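Local coordinates for protein type-iv like pilin ttha1219 (Thermus thermophilus, PDB 5G23) that probably acts as a pilin-like subunit of the type IV pilus machinery associated with DNA uptake in natural competence, resembling type II secretion pseudopilins, at residues Leu51-Leu56 with Ala223-Ile228; Arg58-Val63 with Asp81-Trp86; Leu72-Ser77 with Val147-Gly152; Gly153-Gln158 with Val173-Leu178; Leu199-Gly204 with Ser208-Pro213. One frame throughout, in Å; residues are numbered along the deposited sequence.

Contact 1: residues Leu51-Leu56 with Ala223-Ile228; sequences LTATVL and AEKLWI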
# COMPACT_ATOMS: atom_id res chain seq x y z
N LEU B 51 3.05 3.05 5.87
CA LEU B 51 2.59 2.85 4.52
C LEU B 51 3.15 1.51 4.00
O LEU B 51 2.44 0.75 3.34
CB LEU B 51 3.02 4.01 3.63
CG LEU B 51 2.24 5.32 3.79
CD1 LEU B 51 2.95 6.42 3.03
CD2 LEU B 51 0.85 5.17 3.26
N THR B 52 4.44 1.28 4.25
CA THR B 52 5.13 0.11 3.73
C THR B 52 4.51 -1.12 4.33
O THR B 52 4.21 -2.11 3.64
CB THR B 52 6.67 0.18 4.08
OG1 THR B 52 7.22 1.33 3.46
CG2 THR B 52 7.41 -1.00 3.56
N ALA B 53 4.23 -1.07 5.62
CA ALA B 53 3.60 -2.22 6.24
C ALA B 53 2.19 -2.51 5.71
O ALA B 53 1.83 -3.68 5.55
CB ALA B 53 3.51 -2.02 7.74
N THR B 54 1.42 -1.47 5.42
CA THR B 54 0.06 -1.65 4.85
C THR B 54 0.17 -2.30 3.49
O THR B 54 -0.58 -3.22 3.22
CB THR B 54 -0.64 -0.30 4.73
OG1 THR B 54 -0.73 0.28 6.04
CG2 THR B 54 -2.02 -0.40 4.08
N VAL B 55 1.20 -1.91 2.68
CA VAL B 55 1.33 -2.52 1.34
C VAL B 55 1.64 -3.99 1.48
O VAL B 55 1.07 -4.81 0.83
CB VAL B 55 2.39 -1.78 0.51
CG1 VAL B 55 2.73 -2.50 -0.80
CG2 VAL B 55 1.91 -0.34 0.17
N LEU B 56 2.65 -4.33 2.30
CA LEU B 56 3.09 -5.71 2.41
C LEU B 56 2.06 -6.59 3.07
O LEU B 56 1.89 -7.76 2.66
CB LEU B 56 4.44 -5.77 3.15
CG LEU B 56 5.72 -5.70 2.32
CD1 LEU B 56 5.82 -4.34 1.60
CD2 LEU B 56 6.95 -5.91 3.24
N ALA B 223 13.99 4.69 12.88
CA ALA B 223 12.63 4.26 13.25
C ALA B 223 12.46 2.80 12.81
O ALA B 223 13.15 2.34 11.90
CB ALA B 223 11.59 5.10 12.59
N GLU B 224 11.61 2.10 13.52
CA GLU B 224 11.37 0.67 13.24
C GLU B 224 9.91 0.34 13.31
O GLU B 224 9.09 1.09 13.85
CB GLU B 224 12.16 -0.19 14.23
CG GLU B 224 11.58 -0.07 15.67
CD GLU B 224 12.37 -0.79 16.73
OE1 GLU B 224 13.39 -1.48 16.43
OE2 GLU B 224 11.99 -0.60 17.93
N LYS B 225 9.54 -0.80 12.72
CA LYS B 225 8.22 -1.20 12.77
C LYS B 225 8.16 -2.73 12.75
O LYS B 225 8.81 -3.36 11.94
CB LYS B 225 7.39 -0.64 11.64
CG LYS B 225 5.89 -0.78 11.95
CD LYS B 225 5.07 -0.19 10.85
CE LYS B 225 3.59 -0.38 11.10
NZ LYS B 225 3.15 0.54 12.18
N LEU B 226 7.40 -3.28 13.69
CA LEU B 226 7.03 -4.70 13.71
C LEU B 226 5.54 -4.82 13.45
O LEU B 226 4.74 -4.17 14.12
CB LEU B 226 7.34 -5.33 15.05
CG LEU B 226 6.95 -6.79 15.29
CD1 LEU B 226 7.81 -7.71 14.47
CD2 LEU B 226 7.05 -7.15 16.74
N TRP B 227 5.14 -5.71 12.52
CA TRP B 227 3.74 -5.96 12.31
C TRP B 227 3.48 -7.45 12.03
O TRP B 227 4.36 -8.12 11.51
CB TRP B 227 3.17 -5.00 11.26
CG TRP B 227 3.59 -5.20 9.83
CD1 TRP B 227 2.79 -5.62 8.89
CD2 TRP B 227 4.82 -4.87 9.21
NE1 TRP B 227 3.42 -5.66 7.69
CE2 TRP B 227 4.69 -5.20 7.87
CE3 TRP B 227 6.07 -4.41 9.66
CZ2 TRP B 227 5.72 -5.04 6.95
CZ3 TRP B 227 7.08 -4.17 8.75
CH2 TRP B 227 6.92 -4.51 7.39
N ILE B 228 2.30 -7.90 12.41
CA ILE B 228 1.90 -9.26 12.30
C ILE B 228 0.83 -9.36 11.26
O ILE B 228 -0.11 -8.58 11.24
CB ILE B 228 1.29 -9.77 13.61
CG1 ILE B 228 2.22 -9.49 14.77
CG2 ILE B 228 0.97 -11.25 13.42
CD1 ILE B 228 3.64 -10.04 14.60

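Contact 2: residues Arg58-Val63 with Asp81-Trp86; sequences RELYTV and DGVQGW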
# COMPACT_ATOMS: atom_id res chain seq x y z
N ARG B 58 -1.20 -6.31 3.08
CA ARG B 58 -2.34 -6.60 2.21
C ARG B 58 -1.99 -7.66 1.20
O ARG B 58 -2.80 -8.51 0.86
CB ARG B 58 -2.83 -5.33 1.53
CG ARG B 58 -4.15 -5.50 0.80
CD ARG B 58 -4.65 -4.25 0.01
NE ARG B 58 -6.04 -4.50 -0.48
CZ ARG B 58 -7.12 -3.77 -0.23
NH1 ARG B 58 -7.04 -2.62 0.48
NH2 ARG B 58 -8.29 -4.15 -0.73
N GLU B 59 -0.77 -7.60 0.69
CA GLU B 59 -0.34 -8.53 -0.29
C GLU B 59 -0.12 -9.94 0.33
O GLU B 59 -0.46 -10.95 -0.28
CB GLU B 59 0.93 -7.95 -0.90
CG GLU B 59 1.59 -8.73 -2.00
CD GLU B 59 1.00 -8.43 -3.34
OE1 GLU B 59 0.14 -7.52 -3.42
OE2 GLU B 59 1.32 -9.20 -4.25
N LEU B 60 0.51 -10.02 1.49
CA LEU B 60 0.88 -11.29 2.07
C LEU B 60 -0.31 -12.03 2.70
O LEU B 60 -0.29 -13.26 2.75
CB LEU B 60 2.03 -11.12 3.07
CG LEU B 60 3.34 -10.70 2.39
CD1 LEU B 60 4.40 -10.31 3.40
CD2 LEU B 60 3.92 -11.80 1.48
N TYR B 61 -1.33 -11.30 3.15
CA TYR B 61 -2.52 -11.92 3.71
C TYR B 61 -3.16 -12.89 2.70
O TYR B 61 -3.74 -13.88 3.08
CB TYR B 61 -3.55 -10.85 4.06
CG TYR B 61 -4.81 -11.38 4.65
CD1 TYR B 61 -4.88 -11.67 6.00
CD2 TYR B 61 -5.94 -11.61 3.87
CE1 TYR B 61 -6.04 -12.15 6.58
CE2 TYR B 61 -7.11 -12.07 4.44
CZ TYR B 61 -7.14 -12.37 5.82
OH TYR B 61 -8.28 -12.87 6.41
N THR B 62 -3.06 -12.56 1.43
CA THR B 62 -3.69 -13.36 0.39
C THR B 62 -2.91 -14.66 0.03
O THR B 62 -3.39 -15.49 -0.67
CB THR B 62 -3.90 -12.50 -0.91
OG1 THR B 62 -2.66 -12.21 -1.56
CG2 THR B 62 -4.48 -11.16 -0.63
N VAL B 63 -1.67 -14.80 0.50
CA VAL B 63 -0.82 -15.90 0.02
C VAL B 63 -1.48 -17.20 0.35
O VAL B 63 -1.92 -17.42 1.46
CB VAL B 63 0.61 -15.74 0.57
CG1 VAL B 63 1.40 -16.97 0.28
CG2 VAL B 63 1.28 -14.56 -0.13
N ASP B 81 16.00 -10.62 4.80
CA ASP B 81 15.21 -11.74 4.48
C ASP B 81 14.52 -11.56 3.17
O ASP B 81 14.36 -10.42 2.72
CB ASP B 81 14.22 -12.00 5.59
CG ASP B 81 14.91 -12.37 6.92
OD1 ASP B 81 16.20 -12.50 6.98
OD2 ASP B 81 14.19 -12.55 7.89
N GLY B 82 14.19 -12.68 2.56
CA GLY B 82 13.40 -12.68 1.35
C GLY B 82 12.14 -13.45 1.56
O GLY B 82 12.13 -14.40 2.33
N VAL B 83 11.06 -13.00 0.97
CA VAL B 83 9.81 -13.73 1.07
C VAL B 83 9.18 -13.81 -0.32
O VAL B 83 9.18 -12.81 -1.05
CB VAL B 83 8.88 -13.19 2.15
CG1 VAL B 83 8.66 -11.73 2.02
CG2 VAL B 83 7.53 -13.90 2.08
N GLN B 84 8.76 -14.99 -0.69
CA GLN B 84 7.96 -15.20 -1.90
C GLN B 84 6.66 -15.91 -1.57
O GLN B 84 6.67 -16.81 -0.73
CB GLN B 84 8.70 -15.98 -2.98
CG GLN B 84 10.10 -15.47 -3.33
CD GLN B 84 10.88 -16.52 -4.07
OE1 GLN B 84 10.74 -16.64 -5.29
NE2 GLN B 84 11.60 -17.37 -3.34
N GLY B 85 5.58 -15.57 -2.29
CA GLY B 85 4.30 -16.17 -2.12
C GLY B 85 3.46 -16.25 -3.39
O GLY B 85 3.67 -15.51 -4.33
N TRP B 86 2.54 -17.20 -3.42
CA TRP B 86 1.67 -17.39 -4.62
C TRP B 86 0.23 -17.51 -4.14
O TRP B 86 -0.05 -17.90 -2.97
CB TRP B 86 2.12 -18.61 -5.40
CG TRP B 86 3.47 -18.52 -5.97
CD1 TRP B 86 3.79 -18.13 -7.23
CD2 TRP B 86 4.72 -18.78 -5.30
NE1 TRP B 86 5.16 -18.10 -7.39
CE2 TRP B 86 5.74 -18.51 -6.21
CE3 TRP B 86 5.05 -19.17 -3.99
CZ2 TRP B 86 7.08 -18.65 -5.88
CZ3 TRP B 86 6.36 -19.37 -3.67
CH2 TRP B 86 7.39 -19.06 -4.62

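Contact 3: residues Leu72-Ser77 with Val147-Gly152; sequences LVLSPS and VAYLEG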
# COMPACT_ATOMS: atom_id res chain seq x y z
N LEU B 72 4.37 -20.47 -0.25
CA LEU B 72 5.22 -19.54 0.44
C LEU B 72 6.62 -20.10 0.51
O LEU B 72 6.83 -21.31 0.80
CB LEU B 72 4.69 -19.29 1.85
CG LEU B 72 5.42 -18.24 2.67
CD1 LEU B 72 5.01 -16.87 2.25
CD2 LEU B 72 5.14 -18.43 4.17
N VAL B 73 7.59 -19.23 0.29
CA VAL B 73 8.99 -19.55 0.58
C VAL B 73 9.60 -18.42 1.34
O VAL B 73 9.60 -17.27 0.89
CB VAL B 73 9.82 -19.79 -0.70
CG1 VAL B 73 11.26 -20.08 -0.35
CG2 VAL B 73 9.32 -20.99 -1.48
N LEU B 74 10.16 -18.75 2.51
CA LEU B 74 10.88 -17.80 3.35
C LEU B 74 12.37 -18.08 3.29
O LEU B 74 12.74 -19.24 3.46
CB LEU B 74 10.43 -17.87 4.79
CG LEU B 74 8.96 -17.58 4.94
CD1 LEU B 74 8.52 -17.85 6.40
CD2 LEU B 74 8.62 -16.16 4.59
N SER B 75 13.17 -17.03 3.04
CA SER B 75 14.65 -17.13 2.86
C SER B 75 15.38 -16.14 3.75
O SER B 75 15.81 -15.11 3.27
CB SER B 75 15.01 -16.79 1.39
OG SER B 75 14.34 -17.74 0.58
N PRO B 76 15.41 -16.38 5.05
CA PRO B 76 16.10 -15.47 5.93
C PRO B 76 17.58 -15.53 5.72
O PRO B 76 18.14 -16.56 5.29
CB PRO B 76 15.76 -15.96 7.35
CG PRO B 76 15.40 -17.41 7.15
CD PRO B 76 14.85 -17.56 5.75
N SER B 77 18.22 -14.41 5.95
CA SER B 77 19.69 -14.35 5.82
C SER B 77 20.21 -13.17 6.63
O SER B 77 19.47 -12.22 6.94
CB SER B 77 20.05 -14.21 4.34
OG SER B 77 20.14 -12.83 3.92
N VAL B 147 11.68 -11.52 8.59
CA VAL B 147 10.36 -12.15 8.56
C VAL B 147 10.47 -13.45 9.38
O VAL B 147 11.36 -14.24 9.14
CB VAL B 147 9.96 -12.55 7.13
CG1 VAL B 147 8.59 -13.18 7.09
CG2 VAL B 147 10.01 -11.31 6.20
N ALA B 148 9.59 -13.61 10.34
CA ALA B 148 9.45 -14.83 11.12
C ALA B 148 8.04 -15.38 10.88
O ALA B 148 7.18 -14.68 10.32
CB ALA B 148 9.61 -14.53 12.59
N TYR B 149 7.82 -16.63 11.24
CA TYR B 149 6.54 -17.23 11.06
C TYR B 149 6.08 -18.00 12.31
O TYR B 149 6.89 -18.52 13.09
CB TYR B 149 6.54 -18.15 9.82
CG TYR B 149 7.43 -19.35 9.92
CD1 TYR B 149 8.74 -19.28 9.51
CD2 TYR B 149 6.91 -20.63 10.28
CE1 TYR B 149 9.55 -20.38 9.55
CE2 TYR B 149 7.71 -21.74 10.28
CZ TYR B 149 9.03 -21.59 9.89
OH TYR B 149 9.85 -22.67 9.93
N LEU B 150 4.77 -18.10 12.45
CA LEU B 150 4.19 -18.73 13.62
C LEU B 150 3.65 -20.08 13.20
O LEU B 150 2.78 -20.18 12.33
CB LEU B 150 3.07 -17.87 14.18
CG LEU B 150 2.33 -18.39 15.42
CD1 LEU B 150 3.29 -18.66 16.58
CD2 LEU B 150 1.28 -17.41 15.83
N GLU B 151 4.20 -21.15 13.77
CA GLU B 151 3.76 -22.51 13.45
C GLU B 151 3.32 -23.19 14.74
O GLU B 151 4.14 -23.39 15.66
CB GLU B 151 4.86 -23.35 12.83
CG GLU B 151 4.41 -24.78 12.51
CD GLU B 151 5.54 -25.70 12.14
OE1 GLU B 151 6.68 -25.22 12.00
OE2 GLU B 151 5.27 -26.91 11.98
N GLY B 152 2.04 -23.48 14.86
CA GLY B 152 1.53 -24.14 16.07
C GLY B 152 1.85 -23.45 17.37
O GLY B 152 2.23 -24.13 18.30

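Contact 4: residues Gly153-Gln158 with Val173-Leu178; sequences GTWKRQ and VSALAL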
# COMPACT_ATOMS: atom_id res chain seq x y z
N GLY B 153 1.77 -22.14 17.47
CA GLY B 153 2.17 -21.53 18.73
C GLY B 153 3.66 -21.23 18.96
O GLY B 153 3.97 -20.56 19.89
N THR B 154 4.58 -21.73 18.10
CA THR B 154 5.98 -21.39 18.19
C THR B 154 6.43 -20.45 17.02
O THR B 154 6.24 -20.75 15.85
CB THR B 154 6.83 -22.66 18.09
OG1 THR B 154 6.46 -23.50 19.18
CG2 THR B 154 8.31 -22.39 18.20
N TRP B 155 7.11 -19.36 17.35
CA TRP B 155 7.65 -18.46 16.34
C TRP B 155 9.01 -19.00 15.85
O TRP B 155 9.84 -19.44 16.68
CB TRP B 155 7.82 -17.01 16.92
CG TRP B 155 6.51 -16.26 17.01
CD1 TRP B 155 5.70 -16.13 18.10
CD2 TRP B 155 5.85 -15.59 15.94
NE1 TRP B 155 4.55 -15.41 17.74
CE2 TRP B 155 4.64 -15.06 16.43
CE3 TRP B 155 6.13 -15.45 14.59
CZ2 TRP B 155 3.75 -14.37 15.63
CZ3 TRP B 155 5.27 -14.71 13.81
CH2 TRP B 155 4.10 -14.21 14.32
N LYS B 156 9.24 -18.98 14.53
CA LYS B 156 10.47 -19.52 13.96
C LYS B 156 11.01 -18.53 12.94
O LYS B 156 10.25 -17.70 12.39
CB LYS B 156 10.13 -20.86 13.27
CG LYS B 156 9.69 -21.96 14.25
CD LYS B 156 9.30 -23.26 13.62
CE LYS B 156 8.90 -24.21 14.75
NZ LYS B 156 8.63 -25.53 14.22
N ARG B 157 12.32 -18.59 12.69
CA ARG B 157 12.91 -17.83 11.58
C ARG B 157 14.00 -18.66 11.00
O ARG B 157 15.08 -18.86 11.58
CB ARG B 157 13.41 -16.44 11.99
CG ARG B 157 14.15 -15.69 10.90
CD ARG B 157 14.43 -14.23 11.19
NE ARG B 157 15.36 -13.62 10.23
CZ ARG B 157 16.71 -13.76 10.28
NH1 ARG B 157 17.29 -14.40 11.25
NH2 ARG B 157 17.46 -13.30 9.31
N GLN B 158 13.64 -19.25 9.87
CA GLN B 158 14.47 -20.26 9.27
C GLN B 158 13.93 -20.42 7.86
O GLN B 158 12.81 -20.01 7.55
CB GLN B 158 14.41 -21.59 10.02
CG GLN B 158 13.02 -22.15 10.23
CD GLN B 158 12.94 -23.27 11.25
OE1 GLN B 158 13.34 -23.08 12.42
NE2 GLN B 158 12.52 -24.43 10.82
N VAL B 173 1.16 -22.69 8.90
CA VAL B 173 1.65 -21.40 9.29
C VAL B 173 0.47 -20.48 9.52
O VAL B 173 -0.34 -20.28 8.65
CB VAL B 173 2.57 -20.78 8.20
CG1 VAL B 173 2.93 -19.35 8.52
CG2 VAL B 173 3.84 -21.62 8.06
N SER B 174 0.34 -19.96 10.70
CA SER B 174 -0.83 -19.16 11.03
C SER B 174 -0.62 -17.66 10.85
O SER B 174 -1.60 -16.92 10.78
CB SER B 174 -1.36 -19.55 12.41
OG SER B 174 -0.53 -19.11 13.40
N ALA B 175 0.64 -17.21 10.89
CA ALA B 175 0.96 -15.76 10.80
C ALA B 175 2.39 -15.52 10.45
O ALA B 175 3.23 -16.41 10.63
CB ALA B 175 0.60 -15.05 12.07
N LEU B 176 2.68 -14.33 9.95
CA LEU B 176 4.04 -13.85 9.68
C LEU B 176 4.26 -12.62 10.55
O LEU B 176 3.31 -11.85 10.77
CB LEU B 176 4.24 -13.45 8.24
CG LEU B 176 4.01 -14.54 7.19
CD1 LEU B 176 4.17 -13.95 5.81
CD2 LEU B 176 4.98 -15.70 7.38
N ALA B 177 5.46 -12.48 11.03
CA ALA B 177 5.91 -11.26 11.65
C ALA B 177 6.96 -10.62 10.76
O ALA B 177 7.94 -11.26 10.37
CB ALA B 177 6.49 -11.52 13.01
N LEU B 178 6.75 -9.35 10.44
CA LEU B 178 7.66 -8.59 9.62
C LEU B 178 8.23 -7.40 10.41
O LEU B 178 7.52 -6.80 11.22
CB LEU B 178 6.94 -8.10 8.37
CG LEU B 178 6.53 -9.28 7.51
CD1 LEU B 178 5.08 -9.55 7.79
CD2 LEU B 178 6.71 -8.96 6.07

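Contact 5: residues Leu199-Gly204 with Ser208-Pro213; sequences LSYPPG and SLLELP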
# COMPACT_ATOMS: atom_id res chain seq x y z
N LEU B 199 9.07 -1.90 20.16
CA LEU B 199 8.17 -2.92 19.66
C LEU B 199 7.24 -3.47 20.72
O LEU B 199 7.59 -3.46 21.90
CB LEU B 199 8.99 -4.09 19.06
CG LEU B 199 10.03 -3.66 18.01
CD1 LEU B 199 10.70 -4.94 17.50
CD2 LEU B 199 9.33 -2.85 16.92
N SER B 200 6.08 -3.90 20.30
CA SER B 200 5.16 -4.67 21.15
C SER B 200 5.13 -6.03 20.57
O SER B 200 4.62 -6.21 19.47
CB SER B 200 3.73 -4.14 21.07
OG SER B 200 3.72 -2.86 21.61
N TYR B 201 5.68 -7.00 21.25
CA TYR B 201 5.78 -8.32 20.66
C TYR B 201 4.56 -9.13 20.97
O TYR B 201 4.05 -9.13 22.09
CB TYR B 201 7.00 -9.05 21.20
CG TYR B 201 8.30 -8.45 20.88
CD1 TYR B 201 8.98 -8.77 19.70
CD2 TYR B 201 8.94 -7.57 21.78
CE1 TYR B 201 10.25 -8.26 19.44
CE2 TYR B 201 10.19 -7.08 21.53
CZ TYR B 201 10.83 -7.40 20.36
OH TYR B 201 12.10 -6.86 20.15
N PRO B 202 4.11 -9.94 20.02
CA PRO B 202 3.20 -10.96 20.40
C PRO B 202 3.80 -12.06 21.25
O PRO B 202 5.01 -12.24 21.30
CB PRO B 202 2.78 -11.54 19.04
CG PRO B 202 3.96 -11.37 18.17
CD PRO B 202 4.66 -10.13 18.67
N PRO B 203 2.93 -12.88 21.86
CA PRO B 203 3.41 -13.96 22.69
C PRO B 203 4.40 -14.85 21.98
O PRO B 203 4.13 -15.34 20.90
CB PRO B 203 2.13 -14.71 23.05
CG PRO B 203 1.06 -13.68 23.03
CD PRO B 203 1.45 -12.76 21.92
N GLY B 204 5.53 -15.10 22.63
CA GLY B 204 6.48 -16.02 22.14
C GLY B 204 7.49 -15.45 21.14
O GLY B 204 8.44 -16.14 20.83
N SER B 208 15.68 -11.82 20.05
CA SER B 208 16.75 -12.85 19.76
C SER B 208 16.41 -13.65 18.48
O SER B 208 17.24 -13.83 17.59
CB SER B 208 16.90 -13.78 20.95
OG SER B 208 17.74 -14.85 20.62
N LEU B 209 15.14 -14.00 18.35
CA LEU B 209 14.71 -14.70 17.14
C LEU B 209 14.85 -13.88 15.86
O LEU B 209 15.25 -14.41 14.82
CB LEU B 209 13.30 -15.23 17.29
CG LEU B 209 12.90 -16.12 16.11
CD1 LEU B 209 13.54 -17.48 16.24
CD2 LEU B 209 11.41 -16.25 15.97
N LEU B 210 14.53 -12.59 15.96
CA LEU B 210 14.54 -11.70 14.83
C LEU B 210 15.92 -11.25 14.48
O LEU B 210 16.10 -10.75 13.39
CB LEU B 210 13.69 -10.48 15.11
CG LEU B 210 12.21 -10.77 15.23
CD1 LEU B 210 11.51 -9.50 15.64
CD2 LEU B 210 11.62 -11.31 13.96
N GLU B 211 16.89 -11.47 15.36
CA GLU B 211 18.28 -11.12 15.14
C GLU B 211 18.41 -9.63 14.76
O GLU B 211 18.94 -9.26 13.72
CB GLU B 211 18.91 -11.97 14.05
CG GLU B 211 19.13 -13.37 14.53
CD GLU B 211 19.57 -14.37 13.47
OE1 GLU B 211 19.91 -14.02 12.34
OE2 GLU B 211 19.59 -15.53 13.85
N LEU B 212 17.86 -8.83 15.63
CA LEU B 212 17.87 -7.36 15.39
C LEU B 212 19.30 -6.87 15.44
O LEU B 212 20.07 -7.32 16.31
CB LEU B 212 17.02 -6.70 16.43
CG LEU B 212 15.57 -7.07 16.47
CD1 LEU B 212 14.82 -6.16 17.41
CD2 LEU B 212 14.98 -7.02 15.06
N PRO B 213 19.70 -6.04 14.49
CA PRO B 213 21.03 -5.52 14.49
C PRO B 213 21.21 -4.37 15.51
O PRO B 213 20.27 -4.00 16.26
CB PRO B 213 21.18 -4.95 13.12
CG PRO B 213 19.81 -4.40 12.83
CD PRO B 213 18.85 -5.33 13.52

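Contact 1: residues Leu51-Leu56 with Ala223-Ile228
Ala53 rests its methyl group on the indole of Trp227, and the rest of the contact is arranged round that meeting. Its CB sits over the centre of one ring face, 3.5 Å from the centroid of the five-membered ring of Trp227 and 14° off the ring normal, a CH-pi contact seen almost head-on. The closest approach is from Ala53 CB to Trp227 CE2, 3.4 Å. The flat placement depends on Trp227 chi1 (71°), which sets CG between its own backbone N and carbonyl carbon and turns the indole across the helix surface. Leu56, one turn further on, meets the same ring differently: its CD2 lies at the edge, near the ring plane, 4.0 Å from Trp227 CZ2, and the two side chains cross at about a right angle. Lys225 contributes its aliphatic part, with CE 3.7 Å from Ala53 CB, while its NZ makes a weak hydrogen bond to Ser50 OG. These residues place helix 44-61 on strand 221-230, as in pilins, whose N-terminal helix lies on an antiparallel sheet; here the axes of the short segments diverge by only 26°. Leu178 and Leu180 of the neighbouring strand also touch the indole, and Val55 packs against Val55 of the second subunit. The chemistry is chiefly dispersive: the small alanine allows the helix close to a broad aromatic surface, and lysine contributes methylenes at the margin.

Contact 2: residues Arg58-Val63 with Asp81-Trp86
Val63 meets Trp86 at the backbone and not at the indole: neither ring face nor ring edge of Trp86 enters this contact, because its CB points away from residues 58-63. The indole instead touches Gln70 and Val104, and its NE1 is hydrogen-bonded to Cys126 O. This is the C-terminal end of the pilin helix 44-61 as it packs against strand 82-88 of the seven-stranded antiparallel sheet. Val63 CG1, anti to the backbone N (chi1 170°), touches the strand at two points, 3.7 Å from Trp86 O and 3.8 Å from Gly85 CA. The other branch, CG2, lies 4.0 Å from Gly85 CA. Gly85 has no side chain, and Val63 can therefore settle directly on the main chain. Three residues earlier Leu60 brings CD2 to within 4.2 Å of Val83 CG2, a looser aliphatic touch; Val83 is backed in turn by Leu72, Leu74 and Tyr109. No hydrogen bond joins the two segments; within residues 58-63, Thr62 OG1 gives a 2.8 Å hydrogen bond to Glu59 O, with a C=O...OG1 angle of 143° and the donor tilted 29° from the carbonyl plane.

Contact 3: residues Leu72-Ser77 with Val147-Gly152
Leu74 sends its two methyl groups to two different partners, CD1 to Tyr149 and CD2 to Val147. The first touch is tight, 3.4 Å from Leu74 CD1 to Tyr149 CD1, and comes in at a slant to the ring. The same methyl also lies 4.0 Å from Tyr149 CB, so it fits against the root of the aromatic side chain and not against its hydroxyl end. The second touch, 3.9 Å from Leu74 CD2 to Val147 CG1, joins side chains that cross at about a right angle. A chi1 of 65° in Tyr149, with CG between the backbone N and the carbonyl carbon, leaves its CB and CD1 flank against the leucine methyl.

In the next shell, Val83 packs beside Leu74, Leu178 lies against Val147, and Val173 and Leu176 support Tyr149. Backbone hydrogen bonds then fix the strands themselves: Leu74 pairs with Gln160 in the seven-stranded sheet, and Ala148 with Ala177 in the four-stranded one. The contact is thus a meeting of two antiparallel sheets through side chains that face each other between them. At its border a polar link is supplied by Asp81, whose OD2 accepts a hydrogen bond from Val147 N and whose OD1 accepts one from Ser77 N and also forms a salt bridge with Arg157.

The two segments share no hydrogen bond, and their buried centre is held by aliphatic and aromatic surfaces alone. The carboxylate of Asp81, surrounded by N-H donors and an arginine, is probably kept ionised while it ties the sheets together.

Contact 4: residues Gly153-Gln158 with Val173-Leu178
Trp155 reaches past an intervening strand to touch Ala177 and Ala175. It stands on the short second strand of a beta hairpin, 141-151 with 154-156, whose turn residues Gly152 and Gly153 both have positive phi, as in a type I' turn. Strand 141-151 lies between this edge strand and strand 173-184 in the four-stranded antiparallel sheet, and the segments therefore meet through one long side chain. The tight part is at the far rim of the indole. Trp155 CZ3 comes 3.5 Å from Ala177 CB and 3.6 Å from Ala177 N, approaching at a slant, while CH2 lies at a looser 4.2 Å from Ala175 CB. Chi1 of -77° puts CG anti to the carbonyl carbon and swings the ring over the sheet, although the CB itself leaves the chain neither toward nor away from the alanines. Pro202 and Leu205 also touch the indole.

The rest of the segment is looser: Thr154 and Gln158 are exposed, and the extended Lys156, on the other face of the strand from the indole, carries its NZ to a salt bridge with Glu151. Back at the packed end, Leu176 is met through its main chain, its C atom lying at the indole edge, near the ring plane, 4.0 Å from Trp155 CZ3.

Contact 5: residues Leu199-Gly204 with Ser208-Pro213
Tyr201, Leu210 and Leu212 share one first torsion, with chi1 of -64°, -67° and -62°, which sets each CG opposite the carbonyl carbon and beside the backbone N. In that conformation the tyrosine and the two leucines are each directed toward the other segment. Leu210 and Tyr201 slide past each other in opposite directions, and the methyl CD1 of Leu210 ends at the ring edge, near its plane, 4.2 Å from Tyr201 CE1. Leu212 comes from the opposite direction and puts CD1 against the phenol oxygen, 3.9 Å from Tyr201 OH, a van der Waals touch between a methyl and a polar atom. The same methyl also meets Leu199, with Leu199 CD1 to Leu212 CD1 at 4.3 Å. Within its own segment Leu199 also backs the tyrosine, its CB 4.0 Å above one face of the Tyr201 ring and offset toward the rim.

The two leucines are spaced by the end of helix 207-210. Glu211 leaves the helix with positive phi in a Schellman motif, its N bonded back to Ser208 O at 3.3 Å, and the chain turns there, bringing Leu212 to the same side as Leu210. This loop region lies against the four-stranded sheet: Leu199 and Leu212 both touch Tyr179, Tyr201 touches Leu226, and Leu210 packs on Ala148. From the turn itself, the carboxylate of Glu211 forms a salt bridge through OE1 with Arg157 NH1.

In the fold
The N-terminal helix 44-61 serves both contact 1 and contact 2, whose centres are 13 Å apart; it meets the four-stranded sheet in the first and the seven-stranded sheet in the second. Contact 3 joins those two sheets directly and lies only 6 Å, centre to centre, from contact 4, with which it shares the four-stranded sheet. Contact 5, 11 Å from contact 4, adds a loop and short helix to that sheet's other side. In sequence, contact 1 spans all the others, contacts 2 and 3 interlock, and 4 and 5 follow. The result is a pilin-type head in which the chain's last strand returns to its first helix.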